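Local coordinates for protein beta sliding clamp (Bartonella birtlesii LL-WM9, PDB 6PTR) that probably tethers DNA polymerases and other proteins to DNA, giving them processivity, as a ring-shaped head-to-tail homodimer that encircles the duplex, at residues Q260-D268 and A358-D366; N267-F278 and L346-D357. All blocks are in the same frame, centred on the assembly; numbering follows the deposited sequence. Where two conformers were deposited one is given.

Contact 1 of 2, residues Q260-D268 and A358-D366; sequences QRVIPLGND and AVAPALIRD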
loop_
_atom_site.group_PDB
_atom_site.type_symbol
_atom_site.label_atom_id
_atom_site.label_comp_id
_atom_site.label_asym_id
_atom_site.label_seq_id
_atom_site.Cartn_x
_atom_site.Cartn_y
_atom_site.Cartn_z
ATOM N N GLN C 260 20.500 -11.109 -30.870
ATOM C CA GLN C 260 20.325 -10.478 -32.175
ATOM C C GLN C 260 19.484 -11.342 -33.101
ATOM O O GLN C 260 18.847 -10.816 -34.013
ATOM C CB GLN C 260 21.684 -10.168 -32.811
ATOM C CG GLN C 260 22.435 -9.112 -32.013
ATOM C CD GLN C 260 23.806 -8.797 -32.581
ATOM O OE1 GLN C 260 24.097 -9.102 -33.735
ATOM N NE2 GLN C 260 24.649 -8.173 -31.773
ATOM N N ARG C 261 19.413 -12.644 -32.844
ATOM C CA ARG C 261 18.606 -13.492 -33.704
ATOM C C ARG C 261 17.121 -13.176 -33.606
ATOM O O ARG C 261 16.373 -13.538 -34.523
ATOM C CB ARG C 261 18.828 -14.956 -33.352
ATOM C CG ARG C 261 20.233 -15.437 -33.603
ATOM C CD ARG C 261 20.231 -16.938 -33.683
ATOM N NE ARG C 261 21.567 -17.486 -33.489
ATOM C CZ ARG C 261 21.885 -18.723 -33.832
ATOM N NH1 ARG C 261 20.955 -19.495 -34.371
ATOM N NH2 ARG C 261 23.112 -19.183 -33.631
ATOM N N VAL C 262 16.661 -12.540 -32.521
ATOM C CA VAL C 262 15.217 -12.341 -32.362
ATOM C C VAL C 262 14.741 -10.967 -32.795
ATOM O O VAL C 262 13.525 -10.726 -32.806
ATOM C CB VAL C 262 14.733 -12.604 -30.922
ATOM C CG1 VAL C 262 15.310 -13.896 -30.407
ATOM C CG2 VAL C 262 15.053 -11.440 -29.977
ATOM N N ILE C 263 15.640 -10.066 -33.168
ATOM C CA ILE C 263 15.214 -8.707 -33.482
ATOM C C ILE C 263 14.806 -8.672 -34.944
ATOM O O ILE C 263 15.647 -8.855 -35.834
ATOM C CB ILE C 263 16.329 -7.692 -33.145
ATOM C CG1 ILE C 263 16.628 -7.758 -31.645
ATOM C CG2 ILE C 263 15.923 -6.294 -33.567
ATOM C CD1 ILE C 263 17.686 -6.802 -31.177
ATOM N N PRO C 264 13.524 -8.504 -35.247
ATOM C CA PRO C 264 13.075 -8.642 -36.633
ATOM C C PRO C 264 13.355 -7.353 -37.384
ATOM O O PRO C 264 12.680 -6.339 -37.189
ATOM C CB PRO C 264 11.568 -8.913 -36.483
ATOM C CG PRO C 264 11.179 -8.226 -35.242
ATOM C CD PRO C 264 12.412 -8.180 -34.331
ATOM N N LEU C 265 14.375 -7.374 -38.215
ATOM C CA LEU C 265 14.650 -6.183 -39.000
ATOM C C LEU C 265 13.961 -6.209 -40.353
ATOM O O LEU C 265 13.952 -5.186 -41.045
ATOM C CB LEU C 265 16.160 -5.992 -39.164
ATOM C CG LEU C 265 16.884 -5.734 -37.833
ATOM C CD1 LEU C 265 18.369 -5.473 -38.053
ATOM C CD2 LEU C 265 16.232 -4.584 -37.030
ATOM N N GLY C 266 13.355 -7.327 -40.729
ATOM C CA GLY C 266 12.668 -7.432 -41.993
ATOM C C GLY C 266 11.161 -7.292 -41.978
ATOM O O GLY C 266 10.550 -7.402 -43.041
ATOM N N ASN C 267 10.536 -7.060 -40.822
ATOM C CA ASN C 267 9.079 -6.942 -40.779
ATOM C C ASN C 267 8.602 -5.830 -41.706
ATOM O O ASN C 267 9.198 -4.754 -41.754
ATOM C CB ASN C 267 8.606 -6.662 -39.351
ATOM C CG ASN C 267 8.705 -7.861 -38.456
ATOM O OD1 ASN C 267 9.185 -8.923 -38.861
ATOM N ND2 ASN C 267 8.264 -7.700 -37.208
ATOM N N ASP C 268 7.504 -6.083 -42.428
ATOM C CA ASP C 268 7.104 -5.224 -43.537
ATOM C C ASP C 268 5.679 -4.687 -43.447
ATOM O O ASP C 268 5.191 -4.117 -44.430
ATOM C CB ASP C 268 7.284 -5.978 -44.859
ATOM C CG ASP C 268 6.435 -7.241 -44.933
ATOM O OD1 ASP C 268 6.076 -7.788 -43.870
ATOM O OD2 ASP C 268 6.127 -7.689 -46.054
ATOM N N ALA C 358 1.126 -13.487 -37.667
ATOM C CA ALA C 358 0.514 -13.500 -36.348
ATOM C C ALA C 358 1.348 -14.210 -35.290
ATOM O O ALA C 358 1.049 -14.070 -34.100
ATOM C CB ALA C 358 -0.865 -14.161 -36.443
ATOM N N VAL C 359 2.359 -14.986 -35.668
ATOM C CA VAL C 359 3.158 -15.625 -34.630
ATOM C C VAL C 359 4.626 -15.213 -34.702
ATOM O O VAL C 359 5.486 -15.897 -34.156
ATOM C CB VAL C 359 3.003 -17.156 -34.659
ATOM C CG1 VAL C 359 1.558 -17.525 -34.293
ATOM C CG2 VAL C 359 3.390 -17.720 -36.019
ATOM N N ALA C 360 4.920 -14.084 -35.370
ATOM C CA ALA C 360 6.287 -13.592 -35.481
ATOM C C ALA C 360 6.498 -12.390 -34.575
ATOM O O ALA C 360 5.564 -11.621 -34.341
ATOM C CB ALA C 360 6.599 -13.196 -36.927
ATOM N N PRO C 361 7.717 -12.204 -34.058
ATOM C CA PRO C 361 7.968 -11.079 -33.141
ATOM C C PRO C 361 7.648 -9.741 -33.783
ATOM O O PRO C 361 7.872 -9.534 -34.976
ATOM C CB PRO C 361 9.474 -11.190 -32.843
ATOM C CG PRO C 361 9.855 -12.557 -33.169
ATOM C CD PRO C 361 8.902 -13.060 -34.228
ATOM N N ALA C 362 7.144 -8.824 -32.967
ATOM C CA ALA C 362 6.840 -7.460 -33.379
ATOM C C ALA C 362 7.963 -6.560 -32.901
ATOM O O ALA C 362 8.475 -6.746 -31.798
ATOM C CB ALA C 362 5.522 -6.986 -32.775
ATOM N N LEU C 363 8.332 -5.586 -33.728
ATOM C CA LEU C 363 9.331 -4.580 -33.384
ATOM C C LEU C 363 8.596 -3.285 -33.073
ATOM O O LEU C 363 7.813 -2.804 -33.902
ATOM C CB LEU C 363 10.299 -4.389 -34.546
ATOM C CG LEU C 363 11.443 -3.360 -34.514
ATOM C CD1 LEU C 363 12.471 -3.730 -33.512
ATOM C CD2 LEU C 363 12.102 -3.273 -35.900
ATOM N N ILE C 364 8.852 -2.717 -31.889
ATOM C CA ILE C 364 8.088 -1.573 -31.388
ATOM C C ILE C 364 9.036 -0.446 -31.006
ATOM O O ILE C 364 10.126 -0.684 -30.466
ATOM C CB ILE C 364 7.205 -1.953 -30.185
ATOM C CG1 ILE C 364 6.222 -3.063 -30.551
ATOM C CG2 ILE C 364 6.465 -0.729 -29.645
ATOM C CD1 ILE C 364 5.565 -3.690 -29.363
ATOM N N ARG C 365 8.608 0.790 -31.267
ATOM C CA ARG C 365 9.418 1.949 -30.917
ATOM C C ARG C 365 8.579 3.215 -30.987
ATOM O O ARG C 365 7.488 3.245 -31.581
ATOM C CB ARG C 365 10.638 2.076 -31.829
ATOM C CG ARG C 365 10.299 1.986 -33.285
ATOM C CD ARG C 365 11.364 2.654 -34.101
ATOM N NE ARG C 365 12.620 1.917 -34.080
ATOM C CZ ARG C 365 12.942 0.975 -34.961
ATOM N NH1 ARG C 365 12.090 0.654 -35.926
ATOM N NH2 ARG C 365 14.116 0.360 -34.879
ATOM N N ASP C 366 9.075 4.242 -30.302
ATOM C CA ASP C 366 8.671 5.610 -30.589
ATOM C C ASP C 366 8.974 5.907 -32.044
ATOM O O ASP C 366 10.094 5.675 -32.507
ATOM C CB ASP C 366 9.446 6.598 -29.711
ATOM C CG ASP C 366 8.698 6.988 -28.466
ATOM O OD1 ASP C 366 7.451 7.095 -28.525
ATOM O OD2 ASP C 366 9.363 7.188 -27.430
HETATM O O HOH W 1 9.288 -11.041 -37.140
#
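Leu363 and Asn267 reach the opposite segment through different first torsions: Leu363 sets CG trans to its own backbone N (chi1 178°), whereas Asn267 turns CG back beside the nitrogen (chi1 -73°). In the leucine chi1 carries the fork across, and chi2 (67°) then places CD2 3.4 Å from Pro264 O. Its CB lies against the proline ring, with Pro264 CG 4.0 Å from Leu363 CB, so the CG corner of the ring meets the root of the leucine while a methyl reaches the carbonyl beyond. Pro264 CG also rests 3.6 Å from Pro361 O, and the two prolines touch through Pro264 CG and Pro361 CB. Ile263 and Leu265 only graze the ends of the Leu363 fork, each with one methyl, CG2 of Ile263 on CD1 and CD2 of Leu265 on CD2.

The polar centre is Pro361 O. Asn267 ND2 donates to it over 2.9 Å; the donor lies in the carbonyl plane and the acceptor in the amide plane of Asn267, which fixes the rotation of that amide. A water donates both to Asn267 OD1 (2.7 Å) and to Pro361 O (3.0 Å), bridging the other end of the amide to the same carbonyl. Leu363 also touches Met354 and Leu373, on the two strands that neighbour strand 362-366.

Bound griselimycin packs on Arg261, Val262, Val359 and Pro361, the last two coming from the turn before strand 362-366. The contact therefore forms part of the wall of the peptide-binding pocket of the beta sliding clamp, the groove that in this family receives clamp-binding peptides.

Contact 2 of 2, residues N267-F278 and L346-D357; sequences NDRKLIVNRQDF and LSSDEMVFMLSD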
loop_
_atom_site.group_PDB
_atom_site.type_symbol
_atom_site.label_atom_id
_atom_site.label_comp_id
_atom_site.label_asym_id
_atom_site.label_seq_id
_atom_site.Cartn_x
_atom_site.Cartn_y
_atom_site.Cartn_z
ATOM N N ASN C 267 10.536 -7.060 -40.822
ATOM C CA ASN C 267 9.079 -6.942 -40.779
ATOM C C ASN C 267 8.602 -5.830 -41.706
ATOM O O ASN C 267 9.198 -4.754 -41.754
ATOM C CB ASN C 267 8.606 -6.662 -39.351
ATOM C CG ASN C 267 8.705 -7.861 -38.456
ATOM O OD1 ASN C 267 9.185 -8.923 -38.861
ATOM N ND2 ASN C 267 8.264 -7.700 -37.208
ATOM N N ASP C 268 7.504 -6.083 -42.428
ATOM C CA ASP C 268 7.104 -5.224 -43.537
ATOM C C ASP C 268 5.679 -4.687 -43.447
ATOM O O ASP C 268 5.191 -4.117 -44.430
ATOM C CB ASP C 268 7.284 -5.978 -44.859
ATOM C CG ASP C 268 6.435 -7.241 -44.933
ATOM O OD1 ASP C 268 6.076 -7.788 -43.870
ATOM O OD2 ASP C 268 6.127 -7.689 -46.054
ATOM N N ARG C 269 4.986 -4.879 -42.337
ATOM C CA ARG C 269 3.680 -4.269 -42.091
ATOM C C ARG C 269 3.826 -3.242 -40.975
ATOM O O ARG C 269 4.164 -3.604 -39.846
ATOM C CB ARG C 269 2.641 -5.310 -41.674
ATOM C CG ARG C 269 2.441 -6.414 -42.695
ATOM C CD ARG C 269 1.262 -7.299 -42.331
ATOM N NE ARG C 269 1.541 -8.708 -42.595
ATOM C CZ ARG C 269 0.609 -9.650 -42.713
ATOM N NH1 ARG C 269 -0.675 -9.329 -42.626
ATOM N NH2 ARG C 269 0.962 -10.905 -42.938
ATOM N N LYS C 270 3.529 -1.984 -41.266
ATOM C CA LYS C 270 3.720 -0.917 -40.288
ATOM C C LYS C 270 2.375 -0.429 -39.769
ATOM O O LYS C 270 1.499 -0.064 -40.556
ATOM C CB LYS C 270 4.496 0.252 -40.905
ATOM C CG LYS C 270 4.741 1.403 -39.927
ATOM C CD LYS C 270 5.895 2.306 -40.402
ATOM C CE LYS C 270 5.457 3.421 -41.274
ATOM N NZ LYS C 270 6.621 4.328 -41.576
ATOM N N LEU C 271 2.222 -0.417 -38.447
ATOM C CA LEU C 271 1.031 0.098 -37.781
ATOM C C LEU C 271 1.444 1.291 -36.932
ATOM O O LEU C 271 2.373 1.177 -36.130
ATOM C CB LEU C 271 0.379 -0.982 -36.913
ATOM C CG LEU C 271 -0.662 -0.534 -35.876
ATOM C CD1 LEU C 271 -1.886 0.067 -36.591
ATOM C CD2 LEU C 271 -1.093 -1.675 -34.950
ATOM N N ILE C 272 0.781 2.430 -37.122
ATOM C CA ILE C 272 0.993 3.603 -36.280
ATOM C C ILE C 272 -0.307 3.911 -35.560
ATOM O O ILE C 272 -1.363 4.002 -36.193
ATOM C CB ILE C 272 1.436 4.843 -37.069
ATOM C CG1 ILE C 272 2.604 4.532 -38.008
ATOM C CG2 ILE C 272 1.807 5.937 -36.080
ATOM C CD1 ILE C 272 2.973 5.713 -38.916
ATOM N N VAL C 273 -0.226 4.099 -34.247
ATOM C CA VAL C 273 -1.395 4.446 -33.457
ATOM C C VAL C 273 -1.021 5.602 -32.544
ATOM O O VAL C 273 0.149 5.826 -32.233
ATOM C CB VAL C 273 -1.926 3.249 -32.628
ATOM C CG1 VAL C 273 -2.406 2.123 -33.539
ATOM C CG2 VAL C 273 -0.858 2.740 -31.686
ATOM N N ASN C 274 -2.038 6.340 -32.120
ATOM C CA ASN C 274 -1.856 7.302 -31.048
ATOM C C ASN C 274 -1.562 6.540 -29.772
ATOM O O ASN C 274 -2.375 5.719 -29.330
ATOM C CB ASN C 274 -3.098 8.165 -30.876
ATOM C CG ASN C 274 -2.958 9.162 -29.749
ATOM O OD1 ASN C 274 -2.983 8.803 -28.576
ATOM N ND2 ASN C 274 -2.822 10.427 -30.102
ATOM N N ARG C 275 -0.408 6.818 -29.171
ATOM C CA ARG C 275 0.055 5.972 -28.076
ATOM C C ARG C 275 -0.905 6.013 -26.893
ATOM O O ARG C 275 -1.198 4.975 -26.288
ATOM C CB ARG C 275 1.456 6.399 -27.639
ATOM C CG ARG C 275 2.036 5.522 -26.556
ATOM C CD ARG C 275 3.471 5.839 -26.324
ATOM N NE ARG C 275 3.604 7.203 -25.867
ATOM C CZ ARG C 275 3.555 7.572 -24.593
ATOM N NH1 ARG C 275 3.397 6.666 -23.636
ATOM N NH2 ARG C 275 3.680 8.855 -24.275
ATOM N N GLN C 276 -1.386 7.203 -26.542
ATOM C CA GLN C 276 -2.252 7.356 -25.381
ATOM C C GLN C 276 -3.609 6.703 -25.619
ATOM O O GLN C 276 -4.166 6.040 -24.736
ATOM C CB GLN C 276 -2.392 8.851 -25.071
ATOM C CG GLN C 276 -1.071 9.570 -24.715
ATOM C CD GLN C 276 -0.124 9.896 -25.906
ATOM O OE1 GLN C 276 -0.491 9.821 -27.089
ATOM N NE2 GLN C 276 1.109 10.268 -25.569
ATOM N N ASP C 277 -4.158 6.893 -26.819
ATOM C CA ASP C 277 -5.440 6.274 -27.147
ATOM C C ASP C 277 -5.329 4.756 -27.150
ATOM O O ASP C 277 -6.247 4.056 -26.699
ATOM C CB ASP C 277 -5.916 6.788 -28.506
ATOM C CG ASP C 277 -6.282 8.257 -28.476
ATOM O OD1 ASP C 277 -6.482 8.826 -27.375
ATOM O OD2 ASP C 277 -6.381 8.847 -29.565
ATOM N N PHE C 278 -4.218 4.229 -27.679
ATOM C CA PHE C 278 -3.990 2.780 -27.694
ATOM C C PHE C 278 -3.829 2.242 -26.281
ATOM O O PHE C 278 -4.437 1.228 -25.910
ATOM C CB PHE C 278 -2.746 2.471 -28.533
ATOM C CG PHE C 278 -2.359 1.019 -28.551
ATOM C CD1 PHE C 278 -3.023 0.128 -29.376
ATOM C CD2 PHE C 278 -1.337 0.546 -27.740
ATOM C CE1 PHE C 278 -2.670 -1.212 -29.394
ATOM C CE2 PHE C 278 -0.989 -0.799 -27.745
ATOM C CZ PHE C 278 -1.641 -1.666 -28.582
ATOM N N LEU C 346 7.636 4.579 -24.089
ATOM C CA LEU C 346 7.745 5.532 -25.170
ATOM C C LEU C 346 7.333 6.912 -24.697
ATOM O O LEU C 346 6.541 7.057 -23.767
ATOM C CB LEU C 346 6.862 5.089 -26.332
ATOM C CG LEU C 346 7.108 3.656 -26.788
ATOM C CD1 LEU C 346 6.120 3.276 -27.896
ATOM C CD2 LEU C 346 8.548 3.511 -27.256
ATOM N N SER C 347 7.870 7.929 -25.356
ATOM C CA SER C 347 7.605 9.297 -24.963
ATOM C C SER C 347 6.828 10.086 -26.003
ATOM O O SER C 347 6.432 11.221 -25.721
ATOM C CB SER C 347 8.925 10.019 -24.665
ATOM O OG SER C 347 9.731 10.100 -25.829
ATOM N N SER C 348 6.601 9.534 -27.186
ATOM C CA SER C 348 6.016 10.310 -28.268
ATOM C C SER C 348 4.523 10.039 -28.379
ATOM O O SER C 348 4.002 9.059 -27.840
ATOM C CB SER C 348 6.708 9.997 -29.595
ATOM O OG SER C 348 6.367 8.727 -30.063
ATOM N N ASP C 349 3.835 10.930 -29.091
ATOM C CA ASP C 349 2.420 10.702 -29.343
ATOM C C ASP C 349 2.185 9.477 -30.208
ATOM O O ASP C 349 1.092 8.916 -30.159
ATOM C CB ASP C 349 1.778 11.903 -30.019
ATOM C CG ASP C 349 1.884 13.173 -29.190
ATOM O OD1 ASP C 349 2.048 13.074 -27.954
ATOM O OD2 ASP C 349 1.788 14.267 -29.781
ATOM N N GLU C 350 3.176 9.039 -30.979
ATOM C CA GLU C 350 2.970 8.017 -31.997
ATOM C C GLU C 350 3.698 6.737 -31.609
ATOM O O GLU C 350 4.914 6.752 -31.390
ATOM C CB GLU C 350 3.453 8.529 -33.355
ATOM C CG GLU C 350 2.968 9.949 -33.586
ATOM C CD GLU C 350 3.516 10.610 -34.825
ATOM O OE1 GLU C 350 2.793 11.454 -35.396
ATOM O OE2 GLU C 350 4.665 10.310 -35.211
ATOM N N MET C 351 2.967 5.631 -31.576
ATOM C CA MET C 351 3.536 4.320 -31.303
ATOM C C MET C 351 3.521 3.509 -32.593
ATOM O O MET C 351 2.472 3.373 -33.225
ATOM C CB MET C 351 2.739 3.612 -30.216
ATOM C CG MET C 351 3.277 2.263 -29.835
ATOM S SD MET C 351 2.410 1.719 -28.349
ATOM C CE MET C 351 3.325 0.237 -27.939
ATOM N N VAL C 352 4.672 2.975 -32.985
ATOM C CA VAL C 352 4.812 2.263 -34.255
ATOM C C VAL C 352 5.100 0.792 -33.982
ATOM O O VAL C 352 6.002 0.460 -33.206
ATOM C CB VAL C 352 5.919 2.879 -35.128
ATOM C CG1 VAL C 352 6.078 2.061 -36.411
ATOM C CG2 VAL C 352 5.584 4.307 -35.454
ATOM N N PHE C 353 4.311 -0.095 -34.594
ATOM C CA PHE C 353 4.595 -1.528 -34.608
ATOM C C PHE C 353 5.045 -1.925 -36.006
ATOM O O PHE C 353 4.360 -1.614 -36.982
ATOM C CB PHE C 353 3.361 -2.370 -34.294
ATOM C CG PHE C 353 2.737 -2.103 -32.966
ATOM C CD1 PHE C 353 2.019 -0.939 -32.731
ATOM C CD2 PHE C 353 2.817 -3.055 -31.969
ATOM C CE1 PHE C 353 1.416 -0.720 -31.492
ATOM C CE2 PHE C 353 2.219 -2.848 -30.737
ATOM C CZ PHE C 353 1.514 -1.679 -30.507
ATOM N N MET C 354 6.162 -2.639 -36.097
ATOM C CA MET C 354 6.573 -3.291 -37.333
ATOM C C MET C 354 6.227 -4.766 -37.193
ATOM O O MET C 354 6.729 -5.449 -36.294
ATOM C CB MET C 354 8.062 -3.079 -37.618
ATOM C CG MET C 354 8.423 -1.634 -37.667
ATOM S SD MET C 354 7.560 -0.727 -38.964
ATOM C CE MET C 354 8.040 -1.627 -40.433
ATOM N N LEU C 355 5.312 -5.238 -38.034
ATOM C CA LEU C 355 4.734 -6.557 -37.853
ATOM C C LEU C 355 5.047 -7.435 -39.050
ATOM O O LEU C 355 5.300 -6.958 -40.159
ATOM C CB LEU C 355 3.205 -6.468 -37.675
ATOM C CG LEU C 355 2.804 -5.534 -36.535
ATOM C CD1 LEU C 355 1.312 -5.237 -36.567
ATOM C CD2 LEU C 355 3.219 -6.186 -35.217
ATOM N N SER C 356 4.961 -8.739 -38.814
ATOM C CA SER C 356 5.034 -9.701 -39.898
ATOM C C SER C 356 3.725 -10.485 -39.883
ATOM O O SER C 356 2.664 -9.941 -40.201
ATOM C CB SER C 356 6.255 -10.608 -39.718
ATOM O OG SER C 356 6.508 -11.346 -40.889
ATOM N N ASP C 357 3.780 -11.739 -39.468
ATOM C CA ASP C 357 2.587 -12.563 -39.366
ATOM C C ASP C 357 2.174 -12.695 -37.900
ATOM O O ASP C 357 2.779 -12.124 -36.990
ATOM C CB ASP C 357 2.826 -13.935 -39.998
ATOM C CG ASP C 357 4.010 -14.653 -39.381
ATOM O OD1 ASP C 357 3.909 -15.073 -38.209
ATOM O OD2 ASP C 357 5.056 -14.785 -40.056
HETATM O O HOH W 2 7.515 -9.374 -42.781
HETATM O O HOH W 3 3.405 11.253 -25.670
#
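Phe353 and Phe278 meet on the tightly packed face of strands 269-274 and 350-355 in an offset edge-to-face stack, the edge of Phe353 toward the face of Phe278, centroids 5.4 Å apart and planes at 67°. Leu271 CD2 lies 3.9 Å from Phe353 CD1, and Val273 CG2 comes to the rim of the same ring. Met351, fully extended, sends SD to Phe278 CD2, an oblique Met-aromatic contact; Leu339 of helix 336-345 touches both phenylalanines. The reverse face is more open to solvent: Lys270 runs alongside Met354, its CG 3.7 Å from Met354 SD, before its end leads away, and Ile272 lies beside Val352.

Arg269 with Leu355, Leu271 with Phe353 and Val273 with Met351 are antiparallel hydrogen-bonded pairs; Arg275 N donates to Asp349 O. Asp268 and Arg269 together face Leu355 in a classic beta bulge, and Asn267 ND2 also donates to Met354 O, from well above that carbonyl's plane. Arg275, bent at chi3 (62°), directs NE straight at Ser348 O (2.7 Å) in the guanidinium plane, while Leu346 O sits 3.1 Å above the centre of one face. Arg275 NH1 donates to Ala343 O and NH2 to a water. Asn274 OD1 accepts from Asp277 N, N-capping helix 275-285 where an antiparallel strand of the DNA clamp fold passes into its helix.

Contact 2 is nested along the chain inside the loop that contact 1 closes, and their centres lie about 12 Å apart. They share Asn267 and Asp268, so the loop that leaves the pocket in contact 1 runs directly into strand 269-274. Strands 350-355 and 362-366 are neighbours in one antiparallel sheet, where Ala362 CB packs 3.5 Å from Leu355 CD2. At the C-terminal end of strand 362-366, Asp366 clasps the turn ahead of strand 350-355: OD1 is 2.5 Å from Ser348 OG and OD2 2.7 Å from Ser347 N, both probable hydrogen bonds. Griselimycin lies against Arg261 and Val262 on one segment of contact 1 and Val359 and Pro361 on the other, whereas contact 2 joins the same sheet to helices 275-285 and 336-345.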